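Squalene synthase HpnC (Alicyclobacillus acidocaldarius subsp. acidocaldarius, PDB 4HD1) probably joins prenyl diphosphates head to head as a squalene synthase-type transferase of the squalene/phytoene synthase family. Local coordinates at residues Arg41-Ser46 / Ile96-Leu101; Leu142-Phe147 / Ser232-Arg237; Glu73-Arg78 / Ala84-Phe89. All blocks are in the same frame, centred on the assembly; numbering follows the deposited sequence.

Contact 1. Residues Arg41-Ser46 / Ile96-Leu101; sequences RPHFYS and IATCNL. With SO4 (sulfate ion), chain B.
The thiol of Cys99 sits squarely over one face of the His43 imidazole, with SG 3.7 Å from the ring centroid and only 9° off the ring normal. All five ring atoms are therefore almost equally far from the sulfur, a face-on sulfur-aromatic contact. The imidazole reaches that place because CG stands anti to its own carbonyl carbon (chi1 -52°), carrying the ring out from helix 41-56. Thr98 crosses the histidine at about a right angle and meets it obliquely, His43 CE1 lying 4.1 Å from Thr98 CB. The Thr98 hydroxyl turns back to Phe94 O in the previous turn. The ring's rotation is further fixed by a hydrogen bond between His43 ND1 and Thr95 OG1, a hydroxyl that also bonds to Ser46 OG. Just after Cys99 the chain leaves the helix at Asn100, whose positive phi belongs to a Schellman motif, closed by Leu101 N to Ile96 O at 3.0 Å.

On the other side of residues 41-46, a doubtfully short hydrogen bond joins Tyr45 OH to a sulfate, probably from the crystallisation liquor; Arg41 lies beside it, and Ala3 N and Arg19 NE are hydrogen-bonded to it. The contact sets the first turn of helix 41-56 against the C-terminal end of helix 87-99, with Ile146 of helix 137-146 touching His43 and helix 12-25 packed on Pro42, Tyr45 and Ser46.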
loop_
_atom_site.group_PDB
_atom_site.type_symbol
_atom_site.label_atom_id
_atom_site.label_comp_id
_atom_site.label_asym_id
_atom_site.label_seq_id
_atom_site.Cartn_x
_atom_site.Cartn_y
_atom_site.Cartn_z
ATOM N N ARG A 41 1.759 9.880 -15.612
ATOM C CA ARG A 41 1.708 10.549 -14.303
ATOM C C ARG A 41 0.295 10.963 -13.834
ATOM O O ARG A 41 -0.019 10.773 -12.662
ATOM C CB ARG A 41 2.656 11.747 -14.243
ATOM C CG ARG A 41 4.094 11.392 -13.930
ATOM C CD ARG A 41 4.948 12.637 -13.765
ATOM N NE ARG A 41 6.141 12.508 -14.591
ATOM C CZ ARG A 41 6.446 13.301 -15.611
ATOM N NH1 ARG A 41 5.668 14.334 -15.920
ATOM N NH2 ARG A 41 7.547 13.071 -16.309
ATOM N N PRO A 42 -0.560 11.509 -14.733
ATOM C CA PRO A 42 -1.901 11.911 -14.282
ATOM C C PRO A 42 -2.687 10.771 -13.631
ATOM O O PRO A 42 -3.464 11.004 -12.693
ATOM C CB PRO A 42 -2.594 12.344 -15.579
ATOM C CG PRO A 42 -1.481 12.821 -16.438
ATOM C CD PRO A 42 -0.355 11.860 -16.154
ATOM N N HIS A 43 -2.469 9.550 -14.116
ATOM C CA HIS A 43 -3.140 8.386 -13.559
ATOM C C HIS A 43 -2.587 8.019 -12.207
ATOM O O HIS A 43 -3.318 7.512 -11.350
ATOM C CB HIS A 43 -3.088 7.234 -14.548
ATOM C CG HIS A 43 -3.585 7.613 -15.925
ATOM N ND1 HIS A 43 -4.849 8.031 -16.147
ATOM C CD2 HIS A 43 -2.932 7.653 -17.159
ATOM C CE1 HIS A 43 -5.003 8.319 -17.455
ATOM N NE2 HIS A 43 -3.828 8.088 -18.073
ATOM N N PHE A 44 -1.301 8.291 -11.985
ATOM C CA PHE A 44 -0.728 8.140 -10.649
ATOM C C PHE A 44 -1.389 9.129 -9.672
ATOM O O PHE A 44 -1.769 8.738 -8.564
ATOM C CB PHE A 44 0.807 8.245 -10.674
ATOM C CG PHE A 44 1.496 6.921 -10.905
ATOM C CD1 PHE A 44 1.427 6.284 -12.145
ATOM C CD2 PHE A 44 2.191 6.291 -9.874
ATOM C CE1 PHE A 44 2.047 5.055 -12.352
ATOM C CE2 PHE A 44 2.816 5.064 -10.071
ATOM C CZ PHE A 44 2.740 4.447 -11.312
ATOM N N TYR A 45 -1.571 10.382 -10.106
ATOM C CA TYR A 45 -2.172 11.407 -9.260
ATOM C C TYR A 45 -3.606 11.070 -8.879
ATOM O O TYR A 45 -3.985 11.241 -7.717
ATOM C CB TYR A 45 -2.092 12.800 -9.898
ATOM C CG TYR A 45 -0.682 13.313 -10.091
ATOM C CD1 TYR A 45 0.241 13.301 -9.042
ATOM C CD2 TYR A 45 -0.270 13.826 -11.320
ATOM C CE1 TYR A 45 1.533 13.773 -9.215
ATOM C CE2 TYR A 45 1.024 14.303 -11.504
ATOM C CZ TYR A 45 1.923 14.271 -10.450
ATOM O OH TYR A 45 3.209 14.738 -10.623
ATOM N N SER A 46 -4.393 10.568 -9.828
ATOM C CA SER A 46 -5.791 10.241 -9.522
ATOM C C SER A 46 -5.930 8.998 -8.633
ATOM O O SER A 46 -6.803 8.948 -7.762
ATOM C CB SER A 46 -6.628 10.096 -10.793
ATOM O OG SER A 46 -6.143 9.042 -11.601
ATOM N N ILE A 96 -9.855 5.397 -14.841
ATOM C CA ILE A 96 -10.491 4.077 -14.901
ATOM C C ILE A 96 -10.658 3.655 -16.359
ATOM O O ILE A 96 -10.224 2.573 -16.752
ATOM C CB ILE A 96 -11.906 4.038 -14.256
ATOM C CG1 ILE A 96 -11.930 4.532 -12.794
ATOM C CG2 ILE A 96 -12.538 2.656 -14.411
ATOM C CD1 ILE A 96 -11.010 3.811 -11.850
ATOM N N ALA A 97 -11.289 4.521 -17.150
ATOM C CA ALA A 97 -11.653 4.196 -18.526
ATOM C C ALA A 97 -10.437 4.085 -19.450
ATOM O O ALA A 97 -10.323 3.126 -20.203
ATOM C CB ALA A 97 -12.657 5.207 -19.064
ATOM N N THR A 98 -9.533 5.060 -19.366
ATOM C CA THR A 98 -8.349 5.128 -20.216
ATOM C C THR A 98 -7.409 3.941 -19.999
ATOM O O THR A 98 -6.850 3.415 -20.953
ATOM C CB THR A 98 -7.583 6.448 -19.986
ATOM O OG1 THR A 98 -8.503 7.540 -20.052
ATOM C CG2 THR A 98 -6.503 6.658 -21.039
ATOM N N CYS A 99 -7.244 3.523 -18.746
ATOM C CA CYS A 99 -6.320 2.438 -18.413
ATOM C C CYS A 99 -7.024 1.097 -18.253
ATOM O O CYS A 99 -6.386 0.093 -17.946
ATOM C CB CYS A 99 -5.539 2.771 -17.142
ATOM S SG CYS A 99 -4.597 4.305 -17.254
ATOM N N ASN A 100 -8.337 1.092 -18.473
ATOM C CA ASN A 100 -9.174 -0.092 -18.269
ATOM C C ASN A 100 -8.933 -0.780 -16.916
ATOM O O ASN A 100 -8.667 -1.977 -16.857
ATOM C CB ASN A 100 -9.020 -1.084 -19.434
ATOM C CG ASN A 100 -10.144 -2.106 -19.484
ATOM O OD1 ASN A 100 -11.318 -1.770 -19.315
ATOM N ND2 ASN A 100 -9.787 -3.363 -19.713
ATOM N N LEU A 101 -9.021 -0.014 -15.833
ATOM C CA LEU A 101 -8.758 -0.547 -14.492
ATOM C C LEU A 101 -9.962 -1.308 -13.927
ATOM O O LEU A 101 -11.096 -0.862 -14.072
ATOM C CB LEU A 101 -8.341 0.573 -13.528
ATOM C CG LEU A 101 -7.129 1.438 -13.899
ATOM C CD1 LEU A 101 -6.941 2.547 -12.877
ATOM C CD2 LEU A 101 -5.859 0.613 -14.034
HETATM S S SO4 B . 3.967 16.738 -13.326
HETATM O O1 SO4 B . 4.318 16.854 -14.769
HETATM O O2 SO4 B . 2.571 17.221 -13.088
HETATM O O3 SO4 B . 4.011 15.325 -12.859
HETATM O O4 SO4 B . 4.996 17.555 -12.597
#

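Contact 2. Residues Leu142-Phe147 / Ser232-Arg237; sequences LVLGIF and SLVPPR
Leu144 holds CG anti to its carbonyl carbon (chi1 -71°) and Val234 places CG1 in the same way (chi1 -62°), and these two settings bring one methyl of each residue together. Leu144 CD2 meets Val234 CG1 at 4.2 Å, the two side chains crossing at about a right angle, so that the touch is confined to a methyl against a methyl. One turn along, the Phe147 ring leans out from the end of helix 137-146 and comes obliquely against residues 232-237. Its CD1 lies 4.4 Å from Pro235 CG, and its CE1 is equally far from Arg237 CB, so one side of the ring spans the proline and the first carbon of the arginine side chain. An edge of the same ring lies against Val143 O, in the ring plane, within residues 142-147.

Between the two segments the contact is apolar. Beyond CB the arginine leaves Phe147, and its NH1 bonds to Phe35 O; on the backbone side, Leu233 O accepts a bond from Arg154 NH1. Cys149, in the loop after helix 137-146, touches Leu144, Val234 and Pro235 and so joins the cluster, while Leu238 reaches Leu144 and Phe147 from the next residue of helix 236-257.

Pro235 is the N-cap residue of that helix, followed directly by Pro236 in its first turn. The contact thus sets the C-terminal end of helix 137-146 against the loop and first turn that start helix 236-257, a surface junction in the all-helical fold of the squalene/phytoene synthase family.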
loop_
_atom_site.group_PDB
_atom_site.type_symbol
_atom_site.label_atom_id
_atom_site.label_comp_id
_atom_site.label_asym_id
_atom_site.label_seq_id
_atom_site.Cartn_x
_atom_site.Cartn_y
_atom_site.Cartn_z
ATOM N N LEU A 142 -3.022 -1.826 -9.426
ATOM C CA LEU A 142 -3.404 -0.611 -10.146
ATOM C C LEU A 142 -2.233 -0.012 -10.931
ATOM O O LEU A 142 -2.419 0.469 -12.051
ATOM C CB LEU A 142 -4.009 0.428 -9.192
ATOM C CG LEU A 142 -5.327 0.031 -8.512
ATOM C CD1 LEU A 142 -5.719 1.020 -7.428
ATOM C CD2 LEU A 142 -6.455 -0.153 -9.523
ATOM N N VAL A 143 -1.036 -0.049 -10.345
ATOM C CA VAL A 143 0.176 0.395 -11.031
ATOM C C VAL A 143 0.431 -0.434 -12.302
ATOM O O VAL A 143 0.706 0.130 -13.370
ATOM C CB VAL A 143 1.405 0.410 -10.081
ATOM C CG1 VAL A 143 2.718 0.495 -10.860
ATOM C CG2 VAL A 143 1.289 1.567 -9.088
ATOM N N LEU A 144 0.312 -1.760 -12.196
ATOM C CA LEU A 144 0.413 -2.632 -13.373
ATOM C C LEU A 144 -0.645 -2.243 -14.395
ATOM O O LEU A 144 -0.362 -2.163 -15.593
ATOM C CB LEU A 144 0.251 -4.111 -12.999
ATOM C CG LEU A 144 1.373 -4.793 -12.215
ATOM C CD1 LEU A 144 0.950 -6.208 -11.837
ATOM C CD2 LEU A 144 2.667 -4.804 -13.023
ATOM N N GLY A 145 -1.859 -1.991 -13.900
ATOM C CA GLY A 145 -2.986 -1.571 -14.730
ATOM C C GLY A 145 -2.690 -0.315 -15.525
ATOM O O GLY A 145 -3.002 -0.243 -16.724
ATOM N N ILE A 146 -2.073 0.669 -14.866
ATOM C CA ILE A 146 -1.728 1.940 -15.518
ATOM C C ILE A 146 -0.751 1.711 -16.674
ATOM O O ILE A 146 -0.883 2.330 -17.726
ATOM C CB ILE A 146 -1.199 2.991 -14.508
ATOM C CG1 ILE A 146 -2.326 3.415 -13.549
ATOM C CG2 ILE A 146 -0.637 4.212 -15.233
ATOM C CD1 ILE A 146 -1.882 4.287 -12.388
ATOM N N PHE A 147 0.190 0.788 -16.482
ATOM C CA PHE A 147 1.201 0.451 -17.491
ATOM C C PHE A 147 0.780 -0.602 -18.528
ATOM O O PHE A 147 1.588 -0.978 -19.371
ATOM C CB PHE A 147 2.482 -0.030 -16.797
ATOM C CG PHE A 147 3.385 1.080 -16.345
ATOM C CD1 PHE A 147 4.373 1.580 -17.197
ATOM C CD2 PHE A 147 3.255 1.631 -15.068
ATOM C CE1 PHE A 147 5.215 2.606 -16.788
ATOM C CE2 PHE A 147 4.100 2.654 -14.653
ATOM C CZ PHE A 147 5.079 3.145 -15.518
ATOM N N SER A 232 11.402 -8.346 -14.987
ATOM C CA SER A 232 11.734 -8.804 -16.339
ATOM C C SER A 232 10.527 -8.877 -17.275
ATOM O O SER A 232 10.664 -9.296 -18.427
ATOM C CB SER A 232 12.411 -10.177 -16.293
ATOM O OG SER A 232 13.472 -10.189 -15.360
ATOM N N LEU A 233 9.353 -8.478 -16.785
ATOM C CA LEU A 233 8.098 -8.720 -17.505
ATOM C C LEU A 233 7.309 -7.446 -17.809
ATOM O O LEU A 233 6.144 -7.511 -18.234
ATOM C CB LEU A 233 7.220 -9.699 -16.710
ATOM C CG LEU A 233 7.838 -11.013 -16.205
ATOM C CD1 LEU A 233 6.813 -11.821 -15.420
ATOM C CD2 LEU A 233 8.385 -11.842 -17.358
ATOM N N VAL A 234 7.939 -6.291 -17.594
ATOM C CA VAL A 234 7.256 -4.999 -17.721
ATOM C C VAL A 234 8.113 -4.001 -18.506
ATOM O O VAL A 234 9.311 -4.237 -18.670
ATOM C CB VAL A 234 6.869 -4.424 -16.335
ATOM C CG1 VAL A 234 5.890 -5.352 -15.631
ATOM C CG2 VAL A 234 8.100 -4.192 -15.463
ATOM N N PRO A 235 7.512 -2.889 -18.996
ATOM C CA PRO A 235 8.329 -1.858 -19.654
ATOM C C PRO A 235 9.469 -1.386 -18.732
ATOM O O PRO A 235 9.286 -1.364 -17.509
ATOM C CB PRO A 235 7.326 -0.727 -19.910
ATOM C CG PRO A 235 6.002 -1.412 -20.006
ATOM C CD PRO A 235 6.076 -2.543 -19.018
ATOM N N PRO A 236 10.643 -1.041 -19.305
ATOM C CA PRO A 236 11.823 -0.679 -18.486
ATOM C C PRO A 236 11.585 0.452 -17.462
ATOM O O PRO A 236 12.163 0.430 -16.371
ATOM C CB PRO A 236 12.890 -0.271 -19.522
ATOM C CG PRO A 236 12.342 -0.591 -20.873
ATOM C CD PRO A 236 10.955 -1.153 -20.745
ATOM N N ARG A 237 10.737 1.416 -17.803
ATOM C CA ARG A 237 10.365 2.471 -16.861
ATOM C C ARG A 237 9.683 1.902 -15.609
ATOM O O ARG A 237 10.055 2.254 -14.487
ATOM C CB ARG A 237 9.476 3.513 -17.534
ATOM C CG ARG A 237 10.162 4.312 -18.630
ATOM C CD ARG A 237 10.690 5.616 -18.075
ATOM N NE ARG A 237 10.492 6.721 -19.012
ATOM C CZ ARG A 237 10.252 7.979 -18.653
ATOM N NH1 ARG A 237 10.155 8.302 -17.367
ATOM N NH2 ARG A 237 10.092 8.911 -19.585
#

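Contact 3. Residues Glu73-Arg78 / Ala84-Phe89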
loop_
_atom_site.group_PDB
_atom_site.type_symbol
_atom_site.label_atom_id
_atom_site.label_comp_id
_atom_site.label_asym_id
_atom_site.label_seq_id
_atom_site.Cartn_x
_atom_site.Cartn_y
_atom_site.Cartn_z
ATOM N N GLU A 73 -17.390 4.570 -1.079
ATOM C CA GLU A 73 -17.571 3.428 -1.967
ATOM C C GLU A 73 -18.637 3.735 -3.023
ATOM O O GLU A 73 -18.503 3.323 -4.180
ATOM C CB GLU A 73 -17.940 2.185 -1.158
ATOM C CG GLU A 73 -18.078 0.913 -1.975
ATOM C CD GLU A 73 -18.255 -0.317 -1.109
ATOM O OE1 GLU A 73 -19.218 -1.073 -1.349
ATOM O OE2 GLU A 73 -17.437 -0.525 -0.186
ATOM N N GLU A 74 -19.677 4.464 -2.614
ATOM C CA GLU A 74 -20.710 4.953 -3.527
ATOM C C GLU A 74 -20.145 5.852 -4.623
ATOM O O GLU A 74 -20.496 5.698 -5.798
ATOM C CB GLU A 74 -21.812 5.695 -2.761
ATOM C CG GLU A 74 -22.837 4.783 -2.109
ATOM C CD GLU A 74 -23.412 3.765 -3.077
ATOM O OE1 GLU A 74 -23.880 4.165 -4.166
ATOM O OE2 GLU A 74 -23.391 2.560 -2.750
ATOM N N GLU A 75 -19.279 6.786 -4.231
ATOM C CA GLU A 75 -18.592 7.675 -5.169
ATOM C C GLU A 75 -17.744 6.864 -6.149
ATOM O O GLU A 75 -17.783 7.099 -7.358
ATOM C CB GLU A 75 -17.735 8.701 -4.412
ATOM C CG GLU A 75 -18.548 9.797 -3.724
ATOM C CD GLU A 75 -17.860 10.408 -2.506
ATOM O OE1 GLU A 75 -16.691 10.840 -2.618
ATOM O OE2 GLU A 75 -18.502 10.475 -1.430
ATOM N N LEU A 76 -17.002 5.894 -5.617
ATOM C CA LEU A 76 -16.171 5.007 -6.425
ATOM C C LEU A 76 -16.993 4.267 -7.478
ATOM O O LEU A 76 -16.613 4.239 -8.647
ATOM C CB LEU A 76 -15.410 4.021 -5.528
ATOM C CG LEU A 76 -14.360 3.052 -6.098
ATOM C CD1 LEU A 76 -15.001 1.772 -6.617
ATOM C CD2 LEU A 76 -13.459 3.692 -7.152
ATOM N N ARG A 77 -18.117 3.681 -7.067
ATOM C CA ARG A 77 -19.001 2.978 -8.003
ATOM C C ARG A 77 -19.589 3.913 -9.064
ATOM O O ARG A 77 -19.741 3.524 -10.221
ATOM C CB ARG A 77 -20.116 2.227 -7.271
ATOM C CG ARG A 77 -19.626 1.305 -6.166
ATOM C CD ARG A 77 -20.723 0.373 -5.685
ATOM N NE ARG A 77 -20.477 -0.991 -6.137
ATOM C CZ ARG A 77 -19.897 -1.930 -5.398
ATOM N NH1 ARG A 77 -19.513 -1.667 -4.153
ATOM N NH2 ARG A 77 -19.706 -3.141 -5.906
ATOM N N ARG A 78 -19.905 5.143 -8.663
ATOM C CA ARG A 78 -20.370 6.164 -9.600
ATOM C C ARG A 78 -19.298 6.497 -10.635
ATOM O O ARG A 78 -19.609 6.751 -11.803
ATOM C CB ARG A 78 -20.820 7.427 -8.860
ATOM C CG ARG A 78 -22.284 7.407 -8.457
ATOM C CD ARG A 78 -22.749 8.748 -7.910
ATOM N NE ARG A 78 -22.719 8.771 -6.448
ATOM C CZ ARG A 78 -21.849 9.457 -5.710
ATOM N NH1 ARG A 78 -20.912 10.209 -6.281
ATOM N NH2 ARG A 78 -21.923 9.394 -4.388
ATOM N N ALA A 84 -19.384 10.415 -11.863
ATOM C CA ALA A 84 -18.651 11.010 -10.744
ATOM C C ALA A 84 -19.134 12.433 -10.483
ATOM O O ALA A 84 -19.668 13.079 -11.381
ATOM C CB ALA A 84 -17.159 10.998 -11.025
ATOM N N THR A 85 -18.945 12.915 -9.255
ATOM C CA THR A 85 -19.431 14.245 -8.864
ATOM C C THR A 85 -18.359 15.145 -8.222
ATOM O O THR A 85 -18.577 16.336 -8.031
ATOM C CB THR A 85 -20.682 14.149 -7.954
ATOM O OG1 THR A 85 -20.434 13.237 -6.877
ATOM C CG2 THR A 85 -21.896 13.657 -8.747
ATOM N N THR A 86 -17.205 14.561 -7.906
ATOM C CA THR A 86 -16.068 15.269 -7.307
ATOM C C THR A 86 -15.066 15.600 -8.413
ATOM O O THR A 86 -15.044 14.919 -9.440
ATOM C CB THR A 86 -15.384 14.360 -6.256
ATOM O OG1 THR A 86 -16.366 13.919 -5.315
ATOM C CG2 THR A 86 -14.242 15.071 -5.493
ATOM N N PRO A 87 -14.241 16.649 -8.222
ATOM C CA PRO A 87 -13.067 16.775 -9.093
ATOM C C PRO A 87 -12.185 15.506 -9.081
ATOM O O PRO A 87 -11.915 14.937 -10.150
ATOM C CB PRO A 87 -12.323 17.974 -8.503
ATOM C CG PRO A 87 -13.403 18.811 -7.902
ATOM C CD PRO A 87 -14.452 17.857 -7.402
ATOM N N ALA A 88 -11.773 15.058 -7.891
ATOM C CA ALA A 88 -10.948 13.846 -7.749
ATOM C C ALA A 88 -11.520 12.634 -8.478
ATOM O O ALA A 88 -10.800 11.947 -9.201
ATOM C CB ALA A 88 -10.700 13.510 -6.284
ATOM N N PHE A 89 -12.813 12.388 -8.300
ATOM C CA PHE A 89 -13.457 11.224 -8.894
ATOM C C PHE A 89 -13.770 11.371 -10.381
ATOM O O PHE A 89 -13.894 10.369 -11.082
ATOM C CB PHE A 89 -14.703 10.825 -8.102
ATOM C CG PHE A 89 -14.400 9.993 -6.886
ATOM C CD1 PHE A 89 -14.083 8.639 -7.012
ATOM C CD2 PHE A 89 -14.427 10.558 -5.613
ATOM C CE1 PHE A 89 -13.800 7.869 -5.893
ATOM C CE2 PHE A 89 -14.146 9.793 -4.489
ATOM C CZ PHE A 89 -13.833 8.446 -4.629
#
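CH-pi packing leads this contact: Glu75 CB stands over one face of the Phe89 ring, 3.9 Å from its centroid and 16° off the normal, displaced toward the rim. The Glu75 carboxylate stands nearly perpendicular to the ring, planes 84° apart, and OE1 lies 3.3 Å from Phe89 CE2. Apolar contact follows on the next residue, where Leu76 CB is 4.2 Å from Phe89 CE1 and the backbone CA of Leu76 comes closer still, so the phenyl group lies against the helix backbone as well as its side chains. With the ring cut back to an alanine here, Glu75 CB and the Leu76 backbone would probably lose their cover and a gap would open between the helices.

Among polar groups, Arg78 NH1 approaches Thr85 OG1 to 3.1 Å, but the angle is too poor for a hydrogen bond. Bent at chi3 (-97°), the arginine folds its guanidinium back over its own helix, one face covered near its rim by Glu75 CA and Glu74 O. Within residues 73-78 Glu73 OE1 pairs with Arg77, and its OE2 with Arg114 of helix 104-118.

The two helices, 65-81 and 87-99, follow each other through a short turn. Tyr72 meets the Phe89 ring edge-to-face, Phe50 of helix 41-56 touches both Leu76 and Phe89, and helix 104-118 packs on Glu73, Leu76 and Arg77.

Starting from the N terminus, helix 41-56 supplies the first half of contact 1, which closes its loop at the end of helix 87-99. Inside that loop lies contact 3, closing a much shorter one between the consecutive helices 65-81 and 87-99; it is nested in contact 1, and the two share helix 87-99 with their centres about 14 Å apart. Contact 2 opens only afterwards, at the end of helix 137-146, and closes far along the chain at the start of helix 236-257. Helix 137-146 is the bridge: its Gly145 and Ile146 touch Leu101, and Ile146 also His43 and Phe44, while contact 2 carries the tie on to helix 236-257. Contacts 2 and 3 do not meet.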